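Local coordinates for protein peptidase M42 (Thaumarchaeota archaeon SCGC AB-539-E09, PDB 5DS0) that probably removes N-terminal residues from peptides as a dodecameric TET aminopeptidase of family M42, with cobalt ions bound at a two-metal site, at residues 46-51 with 209-214; 171-176 with 328-333; 281-286 with 340-345. All coordinates share one frame; numbering follows the deposited sequence.

Contact 1: residues 46-51 with 209-214; sequences LGSVTF and SATVQE
V49 and A210 form a hydrogen-bonded antiparallel pair joining strands 49-53 and 205-211 in the large mixed sheet of the M42 peptidase fold. In the backbone, A210 N donates to V49 O at 2.8 Å, meeting the carbonyl almost head-on (C=O...N 173°). The return bond, V49 N to A210 O, is weak. Two hydroxyl links follow. At the next, non-hydrogen-bonded pair, T50 OG1 and S209 OG meet at 2.9 Å; S209 OG stands anti to its own backbone N (chi1 -167°), which carries it across to T50 on their shared face. Beyond the paired strands, V212 N donates to S48 OG at 3.3 Å (142° at the hydrogen), and D44 OD2 holds the same hydroxyl from outside the pair, so two bonds grip a buried oxygen. E214, two residues further on, belongs to a cobalt site with H66, D180 and E237. Side-chain packing does the rest. L46 packs on G311 and Q213 on I270, both residues of a second subunit. V49 CG2 lies 4.3 Å from A210 CB. V212 spreads its methyls over the 46-48 loop: CG2 forms an apolar pair with L46 CB (3.8 Å), while CG1 makes a methyl-carbonyl contact with G47 O (3.5 Å).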
# COMPACT_ATOMS: atom_id res chain seq x y z
N LEU C 46 -27.43 10.11 41.80
CA LEU C 46 -27.16 9.25 40.66
C LEU C 46 -27.47 7.78 40.96
O LEU C 46 -27.64 6.99 40.03
CB LEU C 46 -25.71 9.40 40.21
CG LEU C 46 -25.45 10.45 39.13
CD1 LEU C 46 -26.15 11.77 39.40
CD2 LEU C 46 -23.95 10.69 38.96
N GLY C 47 -27.55 7.41 42.23
CA GLY C 47 -27.83 6.04 42.61
C GLY C 47 -26.76 5.35 43.45
O GLY C 47 -26.91 4.18 43.77
N SER C 48 -25.67 6.05 43.79
CA SER C 48 -24.65 5.49 44.68
C SER C 48 -25.20 5.38 46.07
O SER C 48 -25.77 6.34 46.58
CB SER C 48 -23.40 6.37 44.75
OG SER C 48 -22.93 6.74 43.47
N VAL C 49 -25.07 4.21 46.68
CA VAL C 49 -25.38 4.08 48.11
C VAL C 49 -24.07 3.93 48.90
O VAL C 49 -23.11 3.30 48.47
CB VAL C 49 -26.39 2.95 48.47
CG1 VAL C 49 -27.61 2.80 47.53
CG2 VAL C 49 -25.68 1.64 48.48
N THR C 50 -24.07 4.53 50.09
CA THR C 50 -22.90 4.64 50.92
C THR C 50 -23.27 4.25 52.36
O THR C 50 -24.23 4.75 52.92
CB THR C 50 -22.36 6.09 50.90
OG1 THR C 50 -22.17 6.53 49.54
CG2 THR C 50 -21.04 6.20 51.66
N PHE C 51 -22.46 3.37 52.95
CA PHE C 51 -22.71 2.83 54.27
C PHE C 51 -21.72 3.40 55.25
O PHE C 51 -20.51 3.32 55.03
CB PHE C 51 -22.56 1.32 54.23
CG PHE C 51 -23.40 0.67 53.19
CD1 PHE C 51 -24.76 0.53 53.39
CD2 PHE C 51 -22.85 0.23 52.00
CE1 PHE C 51 -25.56 -0.06 52.42
CE2 PHE C 51 -23.63 -0.37 51.03
CZ PHE C 51 -24.99 -0.52 51.24
N SER C 209 -18.66 3.00 50.15
CA SER C 209 -19.53 3.46 49.10
C SER C 209 -19.56 2.55 47.87
O SER C 209 -18.53 2.21 47.31
CB SER C 209 -19.12 4.86 48.70
OG SER C 209 -20.12 5.43 47.89
N ALA C 210 -20.77 2.19 47.46
CA ALA C 210 -20.99 1.44 46.23
C ALA C 210 -21.38 2.40 45.11
O ALA C 210 -22.56 2.67 44.89
CB ALA C 210 -22.08 0.41 46.46
N THR C 211 -20.38 2.94 44.44
CA THR C 211 -20.59 3.99 43.47
C THR C 211 -21.21 3.50 42.18
O THR C 211 -21.11 2.32 41.85
CB THR C 211 -19.25 4.70 43.14
OG1 THR C 211 -18.22 3.72 42.99
CG2 THR C 211 -18.87 5.64 44.25
N VAL C 212 -21.82 4.42 41.44
CA VAL C 212 -22.42 4.12 40.14
C VAL C 212 -21.68 4.82 39.02
O VAL C 212 -20.93 5.77 39.24
CB VAL C 212 -23.92 4.50 40.09
CG1 VAL C 212 -24.71 3.66 41.09
CG2 VAL C 212 -24.13 5.98 40.34
N GLN C 213 -21.90 4.33 37.81
CA GLN C 213 -21.42 4.97 36.59
C GLN C 213 -19.91 5.26 36.52
O GLN C 213 -19.51 6.26 35.95
CB GLN C 213 -22.22 6.27 36.34
CG GLN C 213 -23.68 5.99 36.04
CD GLN C 213 -24.44 7.21 35.57
OE1 GLN C 213 -24.02 7.93 34.66
NE2 GLN C 213 -25.60 7.41 36.14
N GLU C 214 -19.08 4.37 37.08
CA GLU C 214 -17.62 4.47 36.89
C GLU C 214 -17.24 4.21 35.45
O GLU C 214 -16.43 4.93 34.88
CB GLU C 214 -16.87 3.47 37.77
CG GLU C 214 -15.35 3.66 37.88
CD GLU C 214 -14.48 2.96 36.80
OE1 GLU C 214 -14.84 1.89 36.23
OE2 GLU C 214 -13.37 3.48 36.53

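Contact 2: residues 171-176 with 328-333; sequences GRVAMG and VGLLSL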
# COMPACT_ATOMS: atom_id res chain seq x y z
N GLY C 171 -11.99 -24.72 44.68
CA GLY C 171 -12.46 -23.67 45.58
C GLY C 171 -11.61 -22.42 45.67
O GLY C 171 -11.93 -21.54 46.44
N ARG C 172 -10.56 -22.32 44.84
CA ARG C 172 -9.58 -21.23 44.94
C ARG C 172 -9.90 -20.00 44.08
O ARG C 172 -9.51 -18.89 44.43
CB ARG C 172 -8.19 -21.73 44.53
CG ARG C 172 -7.42 -22.44 45.62
CD ARG C 172 -5.97 -22.67 45.22
NE ARG C 172 -5.80 -23.21 43.86
CZ ARG C 172 -5.79 -24.50 43.52
NH1 ARG C 172 -5.95 -25.45 44.44
NH2 ARG C 172 -5.62 -24.84 42.24
N VAL C 173 -10.59 -20.20 42.95
CA VAL C 173 -10.74 -19.18 41.91
C VAL C 173 -12.18 -18.98 41.48
O VAL C 173 -12.86 -19.93 41.12
CB VAL C 173 -9.97 -19.59 40.64
CG1 VAL C 173 -10.25 -18.64 39.51
CG2 VAL C 173 -8.47 -19.66 40.93
N ALA C 174 -12.63 -17.74 41.53
CA ALA C 174 -14.01 -17.39 41.21
C ALA C 174 -14.14 -17.07 39.73
O ALA C 174 -13.26 -16.42 39.16
CB ALA C 174 -14.45 -16.20 42.04
N MSE C 175 -15.24 -17.49 39.13
CA MSE C 175 -15.47 -17.31 37.70
C MSE C 175 -16.82 -16.71 37.47
O MSE C 175 -17.82 -17.21 37.98
CB MSE C 175 -15.42 -18.66 37.02
CG MSE C 175 -15.55 -18.57 35.50
SE MSE C 175 -15.28 -20.39 34.76
CE MSE C 175 -15.56 -20.15 32.83
N GLY C 176 -16.87 -15.62 36.70
CA GLY C 176 -18.10 -14.93 36.41
C GLY C 176 -17.87 -13.54 35.89
O GLY C 176 -16.76 -13.18 35.50
N VAL C 328 -16.73 -13.10 30.96
CA VAL C 328 -16.31 -13.96 32.05
C VAL C 328 -14.87 -13.70 32.42
O VAL C 328 -13.99 -13.64 31.56
CB VAL C 328 -16.61 -15.45 31.72
CG1 VAL C 328 -16.01 -15.87 30.40
CG2 VAL C 328 -16.14 -16.37 32.84
N GLY C 329 -14.63 -13.56 33.71
CA GLY C 329 -13.30 -13.27 34.23
C GLY C 329 -12.99 -14.21 35.37
O GLY C 329 -13.84 -14.96 35.79
N LEU C 330 -11.75 -14.15 35.86
CA LEU C 330 -11.33 -15.00 36.98
C LEU C 330 -10.59 -14.17 38.00
O LEU C 330 -9.82 -13.30 37.64
CB LEU C 330 -10.38 -16.09 36.49
CG LEU C 330 -10.93 -16.98 35.39
CD1 LEU C 330 -9.81 -17.79 34.77
CD2 LEU C 330 -12.00 -17.90 35.94
N LEU C 331 -10.82 -14.45 39.28
CA LEU C 331 -9.98 -13.87 40.33
C LEU C 331 -9.77 -14.86 41.48
O LEU C 331 -10.50 -15.83 41.59
CB LEU C 331 -10.56 -12.53 40.83
CG LEU C 331 -11.97 -12.47 41.42
CD1 LEU C 331 -12.04 -13.10 42.80
CD2 LEU C 331 -12.40 -11.03 41.52
N SER C 332 -8.78 -14.56 42.32
CA SER C 332 -8.41 -15.42 43.45
C SER C 332 -9.16 -15.04 44.73
O SER C 332 -9.14 -13.89 45.14
CB SER C 332 -6.91 -15.32 43.69
OG SER C 332 -6.56 -15.81 44.98
N LEU C 333 -9.81 -16.01 45.36
CA LEU C 333 -10.50 -15.76 46.63
C LEU C 333 -9.52 -15.44 47.74
O LEU C 333 -9.87 -14.73 48.69
CB LEU C 333 -11.35 -16.96 47.02
CG LEU C 333 -12.50 -17.20 46.06
CD1 LEU C 333 -13.24 -18.46 46.49
CD2 LEU C 333 -13.46 -16.01 46.01
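L333, already in helix 333-349, adds one more backbone bond beyond the last bridged pair: its N donates to R172 O at 3.0 Å, nearly straight (167° at the hydrogen). The strand pair runs straight into a helix N terminus, where S332 is the N-cap and its OG accepts from D335 N. L333 CD2 reaches back to A174 CB at 4.1 Å. At this end R172 and V173 both face I168 of the adjoining strand, a classic beta bulge. Strands 173-176 and 329-332 continue antiparallel in the mixed sheet, with A174 and L331 exchanging backbone bonds and G176 and G329 doing the same at the other end; G329 N lies 2.8 Å from G176 O. A174 CB and L331 CD1, 4.0 Å apart, share the face covered by F179 of helix 179-197. V173, M175 and L330 occupy the other face, against a third subunit. M175, a selenomethionine, runs fully extended with CG anti to the backbone N (chi1 -176°). Its CG meets V328 CG2 at 3.5 Å and, roughly at right angles, L330 CD2 at 3.6 Å, L330 lying alongside and V328 slanting across. R100 and G98 of that third subunit pack on M175 and V328.

Contact 3: residues 281-286 with 340-345; sequences NVAKQA and IRLVIE
V282 CG1 presses on E345 CB at 3.6 Å, and the two side chains slant across each other where helix 273-285 meets helix 333-349. CG1 stands anti to the backbone N of V282 (chi1 168°), which turns that methyl toward the other helix. Beside it, L342 CD1 lies 3.8 Å from A283 CB and 4.4 Å from V282 CG1, so one leucine methyl rests on two neighbouring residues. A286, just after the helical residues, places its CB 4.1 Å from E345 CG. The closest contacts are all between aliphatic side-chain carbons, with E345 contributing its methylenes.

With E345 bent at chi2 (-47°), CB and CG meet 281-286, while OE1 forms a salt bridge with R349 NH1, one turn further along the same helix. K348 NZ is a longer, weak partner of the same oxygen. R349 also packs against V282 and Q285, and L346 against V282, so the next turn of helix 333-349 extends the interface. From the loop after A286, L290 touches both A283 and L342, and I288 touches L342.

The local helix axes pass 9.8 Å apart at 115°, far from parallel. Helix 333-349 lies between two others: L342 and E345 meet helix 273-285, whereas I340 and V343 pack on V187 and A191 of helix 179-197. Helix 273-285 leads through the I288-L290 loop into strand 291-295, which pairs in parallel with strand 261-263 of the mixed sheet.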
# COMPACT_ATOMS: atom_id res chain seq x y z
N ASN C 281 3.78 -0.19 54.25
CA ASN C 281 4.29 -0.57 55.57
C ASN C 281 3.27 -1.33 56.39
O ASN C 281 3.60 -2.33 57.02
CB ASN C 281 4.76 0.64 56.36
CG ASN C 281 5.95 1.32 55.70
OD1 ASN C 281 6.68 0.73 54.90
ND2 ASN C 281 6.14 2.59 56.02
N VAL C 282 2.02 -0.88 56.37
CA VAL C 282 0.98 -1.59 57.07
C VAL C 282 0.90 -3.03 56.57
O VAL C 282 0.76 -3.96 57.37
CB VAL C 282 -0.37 -0.89 56.93
CG1 VAL C 282 -1.51 -1.78 57.42
CG2 VAL C 282 -0.36 0.42 57.70
N ALA C 283 1.00 -3.21 55.26
CA ALA C 283 0.92 -4.53 54.65
C ALA C 283 2.11 -5.40 55.05
O ALA C 283 1.94 -6.57 55.37
CB ALA C 283 0.84 -4.42 53.14
N LYS C 284 3.30 -4.82 55.03
CA LYS C 284 4.52 -5.54 55.41
C LYS C 284 4.47 -5.99 56.86
O LYS C 284 4.82 -7.12 57.18
CB LYS C 284 5.75 -4.66 55.22
CG LYS C 284 7.04 -5.44 55.30
CD LYS C 284 8.25 -4.54 55.34
CE LYS C 284 9.51 -5.38 55.26
NZ LYS C 284 10.73 -4.58 55.56
N GLN C 285 4.04 -5.08 57.72
CA GLN C 285 3.91 -5.32 59.14
C GLN C 285 2.86 -6.39 59.45
O GLN C 285 3.06 -7.23 60.32
CB GLN C 285 3.57 -4.02 59.84
CG GLN C 285 3.52 -4.07 61.36
CD GLN C 285 3.00 -2.77 61.97
OE1 GLN C 285 2.19 -2.06 61.36
NE2 GLN C 285 3.44 -2.48 63.19
N ALA C 286 1.75 -6.36 58.71
CA ALA C 286 0.69 -7.37 58.85
C ALA C 286 0.96 -8.65 58.05
O ALA C 286 0.13 -9.56 58.05
CB ALA C 286 -0.63 -6.78 58.43
N ILE C 340 -9.36 -7.71 52.03
CA ILE C 340 -10.22 -7.41 53.17
C ILE C 340 -9.37 -7.22 54.43
O ILE C 340 -9.53 -6.23 55.15
CB ILE C 340 -11.27 -8.50 53.41
CG1 ILE C 340 -12.28 -8.53 52.27
CG2 ILE C 340 -11.99 -8.22 54.72
CD1 ILE C 340 -13.13 -9.78 52.27
N ARG C 341 -8.45 -8.15 54.69
CA ARG C 341 -7.55 -8.03 55.83
C ARG C 341 -6.80 -6.70 55.79
O ARG C 341 -6.73 -5.98 56.79
CB ARG C 341 -6.54 -9.16 55.86
CG ARG C 341 -7.09 -10.49 56.31
CD ARG C 341 -5.99 -11.54 56.35
NE ARG C 341 -6.50 -12.90 56.13
CZ ARG C 341 -6.73 -13.82 57.08
NH1 ARG C 341 -7.17 -15.04 56.74
NH2 ARG C 341 -6.58 -13.53 58.38
N LEU C 342 -6.26 -6.37 54.63
CA LEU C 342 -5.45 -5.17 54.49
C LEU C 342 -6.24 -3.89 54.80
O LEU C 342 -5.74 -3.03 55.52
CB LEU C 342 -4.87 -5.08 53.08
CG LEU C 342 -4.04 -3.83 52.78
CD1 LEU C 342 -2.86 -3.72 53.73
CD2 LEU C 342 -3.58 -3.84 51.34
N VAL C 343 -7.45 -3.78 54.25
CA VAL C 343 -8.26 -2.57 54.43
C VAL C 343 -8.60 -2.38 55.91
O VAL C 343 -8.55 -1.26 56.42
CB VAL C 343 -9.57 -2.46 53.55
CG1 VAL C 343 -9.25 -2.08 52.11
CG2 VAL C 343 -10.39 -3.73 53.55
N ILE C 344 -8.87 -3.47 56.62
CA ILE C 344 -9.13 -3.40 58.05
C ILE C 344 -7.92 -2.85 58.80
O ILE C 344 -8.06 -1.92 59.60
CB ILE C 344 -9.56 -4.77 58.59
CG1 ILE C 344 -10.99 -5.09 58.11
CG2 ILE C 344 -9.51 -4.81 60.11
CD1 ILE C 344 -11.44 -6.52 58.34
N GLU C 345 -6.74 -3.41 58.54
CA GLU C 345 -5.53 -2.93 59.20
C GLU C 345 -5.30 -1.45 58.94
O GLU C 345 -4.84 -0.73 59.82
CB GLU C 345 -4.30 -3.72 58.73
CG GLU C 345 -4.31 -5.20 59.07
CD GLU C 345 -4.70 -5.48 60.50
OE1 GLU C 345 -3.97 -5.05 61.43
OE2 GLU C 345 -5.71 -6.17 60.70

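From the N terminus, residues 46-51 come first and wait until 209-214 to close contact 1; the six-stranded barrel, strands 71-77 to 158-161, is inserted in that loop. Residues 171-176 lie within it too, but their partner 328-333 comes later, so contacts 1 and 2 cross. Both belong to the same mixed sheet, on opposite sides of the chain's centre and about 24 Å apart between centres. Contact 3 opens after contact 1 has closed and crosses contact 2, since 328-333 falls between 281-286 and 340-345. Strand 329-332 passes directly into helix 333-349, linking the sheet pairing of contact 2 to the helix packing of contact 3.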